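Local coordinates for protein beta-galactosidase (Bacteroides thetaiotaomicron, PDB 5MUJ) that probably acts as a glycoside hydrolase of the arabinofuranosidase type in the breakdown of the plant pectin rhamnogalacturonan II, whose chain B oligosaccharide it binds, at residues 31-36 against 305-310. Residues are numbered along the deposited sequence; the frame is centred on the assembly and turned at random.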
loop_
_atom_site.group_PDB
_atom_site.type_symbol
_atom_site.label_atom_id
_atom_site.label_comp_id
_atom_site.label_asym_id
_atom_site.label_seq_id
_atom_site.Cartn_x
_atom_site.Cartn_y
_atom_site.Cartn_z
ATOM N N GLN A 31 14.725 22.206 -2.648
ATOM C CA GLN A 31 15.385 21.447 -1.576
ATOM C C GLN A 31 14.890 21.887 -0.205
ATOM O O GLN A 31 14.589 21.049 0.639
ATOM C CB GLN A 31 16.908 21.522 -1.650
ATOM C CG GLN A 31 17.481 20.470 -2.599
ATOM C CD GLN A 31 18.998 20.460 -2.665
ATOM O OE1 GLN A 31 19.676 21.250 -2.001
ATOM N NE2 GLN A 31 19.541 19.553 -3.473
ATOM N N GLU A 32 14.771 23.195 -0.018
ATOM C CA GLU A 32 14.207 23.769 1.205
ATOM C C GLU A 32 12.816 23.227 1.559
ATOM O O GLU A 32 12.578 22.881 2.709
ATOM C CB GLU A 32 14.142 25.290 1.103
ATOM C CG GLU A 32 13.876 25.986 2.436
ATOM C CD GLU A 32 13.881 27.500 2.328
ATOM O OE1 GLU A 32 13.806 28.036 1.198
ATOM O OE2 GLU A 32 13.959 28.155 3.389
ATOM N N ARG A 33 11.907 23.168 0.586
ATOM C CA ARG A 33 10.552 22.658 0.826
ATOM C C ARG A 33 10.621 21.150 1.091
ATOM O O ARG A 33 9.922 20.660 1.990
ATOM C CB ARG A 33 9.604 23.031 -0.327
ATOM C CG ARG A 33 8.172 22.484 -0.289
ATOM C CD ARG A 33 7.351 23.023 0.881
ATOM N NE ARG A 33 5.888 22.896 0.705
ATOM C CZ ARG A 33 4.973 22.831 1.691
ATOM N NH1 ARG A 33 5.332 22.862 2.972
ATOM N NH2 ARG A 33 3.675 22.721 1.398
HETATM N N MSE A 34 11.496 20.423 0.379
HETATM C CA MSE A 34 11.690 18.972 0.639
HETATM C C MSE A 34 12.159 18.715 2.071
HETATM O O MSE A 34 11.672 17.788 2.759
HETATM C CB MSE A 34 12.638 18.349 -0.373
HETATM C CG MSE A 34 12.089 18.330 -1.805
HETATM SE SE MSE A 34 10.452 17.264 -1.971
HETATM C CE MSE A 34 11.318 15.546 -1.609
ATOM N N GLU A 35 13.067 19.556 2.541
ATOM C CA GLU A 35 13.533 19.469 3.947
ATOM C C GLU A 35 12.443 19.754 4.991
ATOM O O GLU A 35 12.381 19.064 6.021
ATOM C CB GLU A 35 14.781 20.341 4.120
ATOM C CG GLU A 35 15.961 19.743 3.357
ATOM C CD GLU A 35 17.145 20.667 3.191
ATOM O OE1 GLU A 35 17.162 21.731 3.808
ATOM O OE2 GLU A 35 18.077 20.313 2.431
ATOM N N GLN A 36 11.576 20.728 4.716
ATOM C CA GLN A 36 10.423 21.004 5.586
ATOM C C GLN A 36 9.454 19.814 5.640
ATOM O O GLN A 36 8.932 19.500 6.698
ATOM C CB GLN A 36 9.668 22.244 5.128
ATOM C CG GLN A 36 10.440 23.547 5.290
ATOM C CD GLN A 36 9.800 24.722 4.567
ATOM O OE1 GLN A 36 8.744 24.592 3.943
ATOM N NE2 GLN A 36 10.446 25.886 4.648
ATOM N N ALA A 305 7.711 14.309 -3.669
ATOM C CA ALA A 305 6.670 15.330 -3.678
ATOM C C ALA A 305 6.467 15.916 -5.085
ATOM O O ALA A 305 7.361 15.809 -5.932
ATOM C CB ALA A 305 6.944 16.429 -2.630
ATOM N N SER A 306 5.282 16.470 -5.315
ATOM C CA SER A 306 4.871 16.954 -6.647
ATOM C C SER A 306 3.776 17.998 -6.531
ATOM O O SER A 306 2.958 17.944 -5.612
ATOM C CB SER A 306 4.364 15.792 -7.507
ATOM O OG SER A 306 3.921 16.286 -8.729
ATOM N N TYR A 307 3.759 18.967 -7.446
ATOM C CA TYR A 307 2.650 19.948 -7.507
ATOM C C TYR A 307 1.544 19.512 -8.479
ATOM O O TYR A 307 0.391 19.983 -8.363
ATOM C CB TYR A 307 3.146 21.340 -7.900
ATOM C CG TYR A 307 4.026 21.961 -6.858
ATOM C CD1 TYR A 307 3.471 22.473 -5.678
ATOM C CD2 TYR A 307 5.409 22.049 -7.034
ATOM C CE1 TYR A 307 4.272 23.045 -4.700
ATOM C CE2 TYR A 307 6.217 22.608 -6.055
ATOM C CZ TYR A 307 5.643 23.109 -4.891
ATOM O OH TYR A 307 6.422 23.683 -3.898
ATOM N N ASP A 308 1.892 18.592 -9.386
ATOM C CA ASP A 308 1.041 18.236 -10.542
ATOM C C ASP A 308 0.673 16.742 -10.712
ATOM O O ASP A 308 0.102 16.363 -11.735
ATOM C CB ASP A 308 1.702 18.762 -11.823
ATOM C CG ASP A 308 2.997 18.049 -12.177
ATOM O OD1 ASP A 308 3.263 16.933 -11.687
ATOM O OD2 ASP A 308 3.763 18.619 -12.979
ATOM N N LEU A 309 1.008 15.919 -9.720
ATOM C CA LEU A 309 0.768 14.472 -9.700
ATOM C C LEU A 309 1.589 13.632 -10.669
ATOM O O LEU A 309 1.562 12.417 -10.553
ATOM C CB LEU A 309 -0.723 14.123 -9.835
ATOM C CG LEU A 309 -1.613 14.606 -8.690
ATOM C CD1 LEU A 309 -3.083 14.396 -9.047
ATOM C CD2 LEU A 309 -1.303 13.853 -7.406
ATOM N N VAL A 310 2.369 14.260 -11.560
ATOM C CA VAL A 310 3.077 13.543 -12.625
ATOM C C VAL A 310 4.610 13.613 -12.502
ATOM O O VAL A 310 5.289 12.623 -12.719
ATOM C CB VAL A 310 2.622 14.074 -13.993
ATOM C CG1 VAL A 310 3.545 13.579 -15.092
ATOM C CG2 VAL A 310 1.172 13.647 -14.243
HETATM O O HOH W 1 4.942 24.226 -1.516
#
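Met-34, a selenomethionine, meets Ala-305 in the apolar part of this contact. Met-34 SE lies 3.7 Å from Ala-305 CB. The bend at chi2 (-62°) carries the selenium across to the strand end. Both residues are buried.

The polar part is bridged by water and lies nearer the surface. One water accepts from Arg-33 NE at 2.8 Å and hydrogen-bonds Tyr-307 OH at 2.9 Å. It sits at the ring edge, in the plane of the tyrosine. Arg-33 CG comes within 4.2 Å of the same Tyr-307 OH. The guanidinium and ring planes are 26° apart. No direct hydrogen bond joins the two segments.

Around Tyr-307 the chain turns on side-chain-to-backbone bonds. Ser-306 OG accepts from Asp-308 N at 3.1 Å, an ST turn. Asp-308 OD1 accepts from Val-310 N at 2.8 Å, an Asx turn.

The fold is a five-bladed beta-propeller of four-stranded antiparallel sheets. Here the N-terminal helix 31-41 packs against the end of strand 299-306, the third strand of its blade. Val-282, on the adjacent strand 282-290, touches Arg-33, Ala-305 and Tyr-307, while strand 313-314 pairs with Ala-305 through Thr-313.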